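Local coordinates for protein carbohydrate binding family 6 (Clostridium thermocellum, PDB 5A8C) that probably hydrolyses terminal alpha-L-arabinofuranosyl residues from arabinose-containing polysaccharides, as a five-bladed beta-propeller enzyme of glycoside hydrolase family 43, at residues G151-G164 / M175-V187. Residues are numbered along the deposited sequence; the frame is centred on the assembly and turned at random. Where two conformers were deposited one is given.
Sequences GVQPAQNMWLFDPG and MYFGGNGQNNIRV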
ATOM      1  N   GLY A 151      -7.001  19.254  10.159  1.00 12.62           N
ATOM      2  CA  GLY A 151      -6.860  19.293   8.712  1.00 13.00           C
ATOM      3  C   GLY A 151      -7.520  18.140   7.992  1.00 12.79           C
ATOM      4  O   GLY A 151      -7.608  18.169   6.755  1.00 14.79           O
ATOM      5  N   VAL A 152      -7.972  17.130   8.713  1.00 11.86           N
ATOM      6  CA  VAL A 152      -8.705  16.058   8.052  1.00 12.46           C
ATOM      7  C   VAL A 152     -10.088  16.495   7.621  1.00 13.29           C
ATOM      8  O   VAL A 152     -10.430  16.529   6.425  1.00 13.78           O
ATOM      9  CB  VAL A 152      -8.762  14.793   8.900  1.00 12.73           C
ATOM     10  CG1 VAL A 152      -9.646  13.752   8.271  1.00 15.08           C
ATOM     11  CG2 VAL A 152      -7.354  14.238   9.065  1.00 13.57           C
ATOM     12  N   GLN A 153     -10.874  16.910   8.600  1.00 14.44           N
ATOM     13  CA  GLN A 153     -12.226  17.396   8.330  1.00 15.57           C
ATOM     14  C   GLN A 153     -12.131  18.857   7.955  1.00 16.68           C
ATOM     15  O   GLN A 153     -11.211  19.507   8.399  1.00 21.05           O
ATOM     16  CB  GLN A 153     -13.138  17.203   9.565  1.00 18.40           C
ATOM     17  CG  GLN A 153     -13.285  15.737   9.914  1.00 22.49           C
ATOM     18  CD  GLN A 153     -14.400  15.451  10.876  1.00 24.71           C
ATOM     19  OE1 GLN A 153     -15.582  15.466  10.501  1.00 33.85           O
ATOM     20  NE2 GLN A 153     -14.040  15.173  12.125  1.00 27.25           N
ATOM     21  N   PRO A 154     -13.096  19.411   7.192  1.00 17.01           N
ATOM     22  CA  PRO A 154     -14.265  18.710   6.620  1.00 15.73           C
ATOM     23  C   PRO A 154     -13.912  17.756   5.517  1.00 14.04           C
ATOM     24  O   PRO A 154     -12.977  17.977   4.738  1.00 14.38           O
ATOM     25  CB  PRO A 154     -15.154  19.830   6.065  1.00 18.23           C
ATOM     26  CG  PRO A 154     -14.280  21.023   5.996  1.00 22.32           C
ATOM     27  CD  PRO A 154     -13.145  20.859   6.943  1.00 20.06           C
ATOM     28  N   ALA A 155     -14.620  16.642   5.486  1.00 16.06           N
ATOM     29  CA  ALA A 155     -14.423  15.721   4.447  1.00 20.98           C
ATOM     30  C   ALA A 155     -15.834  15.106   4.228  1.00 22.55           C
ATOM     31  O   ALA A 155     -16.589  14.866   5.152  1.00 27.12           O
ATOM     32  CB  ALA A 155     -13.354  14.727   4.846  1.00 19.03           C
ATOM     33  N   GLN A 156     -16.284  14.948   3.022  1.00 22.42           N
ATOM     34  CA  GLN A 156     -17.585  14.351   2.965  1.00 21.59           C
ATOM     35  C   GLN A 156     -17.233  13.086   2.308  1.00 16.19           C
ATOM     36  O   GLN A 156     -16.548  13.165   1.435  1.00 19.50           O
ATOM     37  CB  GLN A 156     -18.504  15.201   2.100  1.00 28.37           C
ATOM     38  CG  GLN A 156     -18.528  16.611   2.461  1.00 33.71           C
ATOM     39  CD  GLN A 156     -19.482  16.953   3.590  1.00 39.70           C
ATOM     40  OE1 GLN A 156     -20.007  16.084   4.269  1.00 51.38           O
ATOM     41  NE2 GLN A 156     -19.746  18.238   3.766  1.00 44.20           N
ATOM     42  N   ASN A 157     -17.751  12.007   2.840  1.00 14.82           N
ATOM     43  CA  ASN A 157     -17.638  10.649   2.306  1.00 14.00           C
ATOM     44  C   ASN A 157     -16.247  10.061   2.280  1.00 11.15           C
ATOM     45  O   ASN A 157     -16.007   9.096   1.628  1.00 12.09           O
ATOM     46  CB  ASN A 157     -18.157  10.751   0.890  1.00 18.34           C
ATOM     47  CG  ASN A 157     -19.617  11.210   0.882  1.00 21.44           C
ATOM     48  OD1 ASN A 157     -20.376  10.733   1.697  1.00 26.20           O
ATOM     49  ND2 ASN A 157     -19.997  12.021  -0.023  1.00 21.69           N
ATOM     50  N   MET A 158     -15.344  10.695   3.014  1.00 11.39           N
ATOM     51  CA  MET A 158     -13.961  10.148   3.008  1.00 11.32           C
ATOM     52  C   MET A 158     -13.830   8.815   3.727  1.00 10.32           C
ATOM     53  O   MET A 158     -14.465   8.552   4.705  1.00 12.00           O
ATOM     54  CB  MET A 158     -12.913  11.119   3.612  1.00 14.12           C
ATOM     55  CG  MET A 158     -11.350  10.728   3.642  1.00 13.39           C
ATOM     56  SD  MET A 158     -10.539  11.808   4.826  1.00 18.43           S
ATOM     57  CE  MET A 158     -10.287  12.602   3.432  1.00 13.79           C
ATOM     58  N   TRP A 159     -12.904   8.022   3.189  1.00  9.06           N
ATOM     59  CA  TRP A 159     -12.466   6.800   3.833  1.00  8.29           C
ATOM     60  C   TRP A 159     -11.102   7.119   4.430  1.00  7.77           C
ATOM     61  O   TRP A 159     -10.155   7.344   3.723  1.00  8.48           O
ATOM     62  CB  TRP A 159     -12.413   5.599   2.897  1.00  8.76           C
ATOM     63  CG  TRP A 159     -13.719   5.221   2.306  1.00 10.47           C
ATOM     64  CD1 TRP A 159     -14.947   5.285   2.886  1.00 11.97           C
ATOM     65  CD2 TRP A 159     -13.924   4.650   0.991  1.00 10.43           C
ATOM     66  NE1 TRP A 159     -15.911   4.848   2.005  1.00 13.67           N
ATOM     67  CE2 TRP A 159     -15.311   4.420   0.844  1.00 12.48           C
ATOM     68  CE3 TRP A 159     -13.070   4.356  -0.097  1.00 10.08           C
ATOM     69  CZ2 TRP A 159     -15.868   3.909  -0.330  1.00 14.15           C
ATOM     70  CZ3 TRP A 159     -13.639   3.865  -1.242  1.00 11.54           C
ATOM     71  CH2 TRP A 159     -15.023   3.627  -1.359  1.00 13.61           C
ATOM     72  N   LEU A 160     -11.054   7.151   5.765  1.00  7.23           N
ATOM     73  CA  LEU A 160      -9.827   7.552   6.434  0.70  7.66           C
ATOM     74  C   LEU A 160      -8.938   6.297   6.593  1.00  6.99           C
ATOM     75  O   LEU A 160      -8.924   5.644   7.637  1.00  8.58           O
ATOM     76  CB  LEU A 160     -10.131   8.286   7.713  0.70  9.19           C
ATOM     77  CG  LEU A 160      -8.971   9.090   8.265  0.70 12.95           C
ATOM     78  CD1 LEU A 160      -8.758  10.288   7.416  0.70 18.75           C
ATOM     79  CD2 LEU A 160      -9.422   9.676   9.597  0.70 16.50           C
ATOM     80  N   PHE A 161      -8.231   5.963   5.521  1.00  6.76           N
ATOM     81  CA  PHE A 161      -7.519   4.712   5.467  1.00  6.17           C
ATOM     82  C   PHE A 161      -6.391   4.764   4.448  1.00  5.53           C
ATOM     83  O   PHE A 161      -6.092   5.802   3.829  1.00  6.23           O
ATOM     84  CB  PHE A 161      -8.489   3.522   5.307  1.00  6.57           C
ATOM     85  CG  PHE A 161      -9.196   3.362   3.995  1.00  6.53           C
ATOM     86  CD1 PHE A 161      -8.915   4.086   2.826  1.00  6.58           C
ATOM     87  CD2 PHE A 161     -10.154   2.360   3.905  1.00  7.53           C
ATOM     88  CE1 PHE A 161      -9.556   3.836   1.649  1.00  7.32           C
ATOM     89  CE2 PHE A 161     -10.799   2.099   2.701  1.00  8.33           C
ATOM     90  CZ  PHE A 161     -10.472   2.814   1.562  1.00  8.39           C
ATOM     91  N   ASP A 162      -5.778   3.582   4.232  1.00  5.29           N
ATOM     92  CA  ASP A 162      -4.842   3.344   3.136  1.00  5.37           C
ATOM     93  C   ASP A 162      -3.611   4.283   3.175  1.00  4.67           C
ATOM     94  O   ASP A 162      -3.316   4.982   2.206  1.00  5.37           O
ATOM     95  CB  ASP A 162      -5.515   3.352   1.766  1.00  5.62           C
ATOM     96  CG  ASP A 162      -6.339   2.106   1.443  1.00  5.42           C
ATOM     97  OD1 ASP A 162      -6.618   1.300   2.346  1.00  6.19           O
ATOM     98  OD2 ASP A 162      -6.687   2.019   0.240  1.00  6.00           O
ATOM     99  N   PRO A 163      -2.873   4.264   4.273  1.00  4.91           N
ATOM    100  CA  PRO A 163      -1.711   5.125   4.368  1.00  5.05           C
ATOM    101  C   PRO A 163      -0.653   4.802   3.360  1.00  4.80           C
ATOM    102  O   PRO A 163      -0.389   3.641   3.035  1.00  4.96           O
ATOM    103  CB  PRO A 163      -1.173   4.859   5.771  1.00  5.96           C
ATOM    104  CG  PRO A 163      -1.629   3.440   6.064  1.00  6.07           C
ATOM    105  CD  PRO A 163      -2.982   3.366   5.446  1.00  5.60           C
ATOM    106  N   GLY A 164       0.064   5.829   2.919  1.00  5.32           N
ATOM    107  CA  GLY A 164       1.282   5.719   2.128  1.00  5.80           C
ATOM    108  C   GLY A 164       2.318   6.662   2.673  1.00  5.68           C
ATOM    109  O   GLY A 164       2.111   7.873   2.601  1.00  6.65           O
ATOM    110  N   MET A 175       2.774  11.279   5.520  1.00  5.81           N
ATOM    111  CA  MET A 175       1.763  10.234   5.341  1.00  5.42           C
ATOM    112  C   MET A 175       0.665  10.758   4.435  1.00  5.47           C
ATOM    113  O   MET A 175      -0.009  11.719   4.822  1.00  6.18           O
ATOM    114  CB  MET A 175       1.187   9.757   6.635  1.00  6.33           C
ATOM    115  CG  MET A 175       0.115   8.685   6.433  1.00  6.91           C
ATOM    116  SD  MET A 175      -0.940   8.291   7.830  1.00  8.85           S
ATOM    117  CE  MET A 175       0.281   7.406   8.694  1.00 11.19           C
ATOM    118  N   TYR A 176       0.472  10.102   3.311  1.00  5.40           N
ATOM    119  CA  TYR A 176      -0.655  10.345   2.407  1.00  5.57           C
ATOM    120  C   TYR A 176      -1.748   9.342   2.739  1.00  5.61           C
ATOM    121  O   TYR A 176      -1.436   8.188   3.060  1.00  6.28           O
ATOM    122  CB  TYR A 176      -0.201  10.159   0.931  1.00  5.97           C
ATOM    123  CG  TYR A 176       0.941  11.060   0.526  1.00  5.95           C
ATOM    124  CD1 TYR A 176       2.255  10.814   0.908  1.00  6.13           C
ATOM    125  CD2 TYR A 176       0.712  12.232  -0.230  1.00  5.93           C
ATOM    126  CE1 TYR A 176       3.294  11.659   0.570  1.00  6.30           C
ATOM    127  CE2 TYR A 176       1.760  13.058  -0.585  1.00  6.50           C
ATOM    128  CZ  TYR A 176       3.055  12.798  -0.179  1.00  6.17           C
ATOM    129  OH  TYR A 176       4.126  13.567  -0.501  1.00  7.27           O
ATOM    130  N   PHE A 177      -3.016   9.738   2.695  1.00  5.53           N
ATOM    131  CA  PHE A 177      -4.084   8.823   3.086  1.00  5.64           C
ATOM    132  C   PHE A 177      -5.407   9.365   2.533  1.00  5.65           C
ATOM    133  O   PHE A 177      -5.455  10.465   1.975  1.00  6.84           O
ATOM    134  CB  PHE A 177      -4.132   8.632   4.621  1.00  5.83           C
ATOM    135  CG  PHE A 177      -4.361   9.911   5.390  1.00  6.35           C
ATOM    136  CD1 PHE A 177      -3.296  10.752   5.697  1.00  6.58           C
ATOM    137  CD2 PHE A 177      -5.605  10.230   5.879  1.00  7.06           C
ATOM    138  CE1 PHE A 177      -3.499  11.918   6.456  1.00  7.58           C
ATOM    139  CE2 PHE A 177      -5.823  11.365   6.645  1.00  7.69           C
ATOM    140  CZ  PHE A 177      -4.754  12.187   6.944  1.00  7.93           C
ATOM    141  N   GLY A 178      -6.447   8.582   2.719  1.00  5.85           N
ATOM    142  CA  GLY A 178      -7.768   8.993   2.278  1.00  6.72           C
ATOM    143  C   GLY A 178      -8.402   7.997   1.333  1.00  5.95           C
ATOM    144  O   GLY A 178      -7.867   6.924   1.033  1.00  6.63           O
ATOM    145  N   GLY A 179      -9.564   8.365   0.806  1.00  6.90           N
ATOM    146  CA  GLY A 179     -10.293   7.500  -0.056  1.00  7.18           C
ATOM    147  C   GLY A 179     -11.635   8.095  -0.448  1.00  6.88           C
ATOM    148  O   GLY A 179     -12.160   8.960   0.230  1.00  7.76           O
ATOM    149  N   ASN A 180     -12.155   7.627  -1.568  1.00  7.33           N
ATOM    150  CA  ASN A 180     -13.512   7.862  -2.028  1.00  7.79           C
ATOM    151  C   ASN A 180     -13.745   9.312  -2.448  1.00  8.15           C
ATOM    152  O   ASN A 180     -14.686   9.964  -2.004  1.00 10.92           O
ATOM    153  CB  ASN A 180     -14.557   7.445  -1.005  1.00  8.77           C
ATOM    154  CG  ASN A 180     -15.929   7.394  -1.578  1.00  9.98           C
ATOM    155  OD1 ASN A 180     -16.124   7.109  -2.750  1.00 12.48           O
ATOM    156  ND2 ASN A 180     -16.912   7.665  -0.752  1.00 12.05           N
ATOM    157  N   GLY A 181     -12.917   9.828  -3.337  1.00  7.84           N
ATOM    158  CA  GLY A 181     -13.207  11.119  -4.003  1.00  8.00           C
ATOM    159  C   GLY A 181     -11.979  11.842  -4.403  1.00  7.46           C
ATOM    160  O   GLY A 181     -10.962  11.837  -3.726  1.00  7.92           O
ATOM    161  N   GLN A 182     -12.115  12.590  -5.518  1.00  8.69           N
ATOM    162  CA  GLN A 182     -11.051  13.397  -6.058  1.00  9.27           C
ATOM    163  C   GLN A 182     -10.337  14.239  -5.032  1.00  8.87           C
ATOM    164  O   GLN A 182      -9.114  14.389  -5.085  1.00 10.18           O
ATOM    165  CB  GLN A 182     -11.593  14.288  -7.175  1.00 10.54           C
ATOM    166  CG  GLN A 182     -10.602  15.266  -7.727  1.00 12.61           C
ATOM    167  CD  GLN A 182     -11.262  16.256  -8.634  1.00 16.71           C
ATOM    168  OE1 GLN A 182     -11.675  15.927  -9.728  1.00 18.82           O
ATOM    169  NE2 GLN A 182     -11.376  17.503  -8.189  1.00 20.65           N
ATOM    170  N   ASN A 183     -11.085  14.875  -4.134  1.00  9.16           N
ATOM    171  CA  ASN A 183     -10.534  15.811  -3.152  1.00  9.77           C
ATOM    172  C   ASN A 183     -10.450  15.212  -1.751  1.00  8.57           C
ATOM    173  O   ASN A 183     -10.306  15.956  -0.780  1.00  9.32           O
ATOM    174  CB  ASN A 183     -11.406  17.102  -3.145  1.00 11.67           C
ATOM    175  CG  ASN A 183     -11.522  17.689  -4.493  1.00 12.71           C
ATOM    176  OD1 ASN A 183     -10.539  17.799  -5.241  1.00 14.87           O
ATOM    177  ND2 ASN A 183     -12.727  17.925  -4.921  1.00 15.56           N
ATOM    178  N   ASN A 184     -10.538  13.888  -1.657  1.00  7.93           N
ATOM    179  CA  ASN A 184     -10.482  13.176  -0.397  1.00  7.97           C
ATOM    180  C   ASN A 184      -9.114  12.548  -0.132  1.00  7.83           C
ATOM    181  O   ASN A 184      -9.025  11.552   0.586  1.00 10.36           O
ATOM    182  CB  ASN A 184     -11.621  12.138  -0.298  1.00  9.06           C
ATOM    183  CG  ASN A 184     -12.916  12.781   0.174  1.00 10.94           C
ATOM    184  OD1 ASN A 184     -12.932  13.853   0.743  1.00 16.82           O
ATOM    185  ND2 ASN A 184     -14.025  12.101  -0.007  1.00 12.95           N
ATOM    186  N   ILE A 185      -8.067  13.163  -0.651  1.00  7.66           N
ATOM    187  CA  ILE A 185      -6.699  12.824  -0.282  1.00  7.28           C
ATOM    188  C   ILE A 185      -6.247  13.812   0.783  1.00  6.58           C
ATOM    189  O   ILE A 185      -6.529  15.025   0.728  1.00  7.17           O
ATOM    190  CB  ILE A 185      -5.742  12.961  -1.487  1.00  7.81           C
ATOM    191  CG1 ILE A 185      -6.217  12.199  -2.704  1.00  9.06           C
ATOM    192  CG2 ILE A 185      -4.331  12.554  -1.077  1.00  8.25           C
ATOM    193  CD1 ILE A 185      -5.585  12.625  -3.993  1.00 10.16           C
ATOM    194  N   ARG A 186      -5.539  13.302   1.774  1.00  6.30           N
ATOM    195  CA  ARG A 186      -4.889  14.123   2.784  1.00  6.86           C
ATOM    196  C   ARG A 186      -3.425  13.734   2.879  1.00  6.52           C
ATOM    197  O   ARG A 186      -3.049  12.595   2.598  1.00  6.67           O
ATOM    198  CB  ARG A 186      -5.557  13.949   4.143  1.00  7.66           C
ATOM    199  CG  ARG A 186      -7.012  14.380   4.191  1.00  8.28           C
ATOM    200  CD  ARG A 186      -7.220  15.879   4.066  1.00  8.76           C
ATOM    201  NE  ARG A 186      -8.628  16.270   4.125  1.00  9.19           N
ATOM    202  CZ  ARG A 186      -9.470  16.258   3.102  1.00  8.98           C
ATOM    203  NH1 ARG A 186      -9.078  15.886   1.904  1.00  8.52           N
ATOM    204  NH2 ARG A 186     -10.725  16.653   3.271  1.00 11.17           N
ATOM    205  N   VAL A 187      -2.596  14.680   3.298  1.00  6.99           N
ATOM    206  CA  VAL A 187      -1.208  14.403   3.603  1.00  6.91           C
ATOM    207  C   VAL A 187      -0.837  15.160   4.865  1.00  6.62           C
ATOM    208  O   VAL A 187      -1.182  16.332   5.033  1.00  7.76           O
ATOM    209  CB  VAL A 187      -0.263  14.704   2.413  1.00  7.79           C
ATOM    210  CG1 VAL A 187      -0.376  16.157   1.913  1.00  8.75           C
ATOM    211  CG2 VAL A 187       1.161  14.351   2.733  1.00  7.91           C
TER
HETATM  212  O   HOH W   1     -14.950  15.669   0.763  1.00 28.66           O
HETATM  213  O   HOH W   2      -5.131   6.362   0.381  1.00  6.25           O
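Val152 O is gripped side-on by Arg186, within one blade of the five-bladed beta-propeller. The loop 151-164 runs along the hairpin 175-187 and enters the blade's innermost strand. Arg186 NE lies 2.9 Å from Val152 O, on a lone pair, and NH2 bonds the same oxygen. NH2 also reaches Pro154 O weakly. NH1 turns back to the backbone O atoms of Asn183 and Ile185, so the guanidinium is pinned on both flanks. Gln156 O takes a nearly straight bond from Asn184 ND2 (168°). Asn157 O accepts from Asn180 ND2 at 2.9 Å. Met158 CB packs on Asn184 CG (3.8 Å). The Trp159 indole carries Asn180 CB over one face, 3.4 Å from the centroid of its six-membered ring. The Asn180 amide is nearly parallel to the indole, 13° apart. Leu160 CD1, in one conformer, approaches the edge of the Phe177 ring that Val152 CG2 meets. Phe161 O accepts from Gly178 N. Asp162 OD2 hydrogen-bonds to Ala212 N and a bound Tris molecule, probably from the crystallisation liquor; calcium is about 5 Å from its side chain. Gly164 then pairs with Tyr176 in antiparallel register, Gly164 N to Tyr176 O being 2.8 Å.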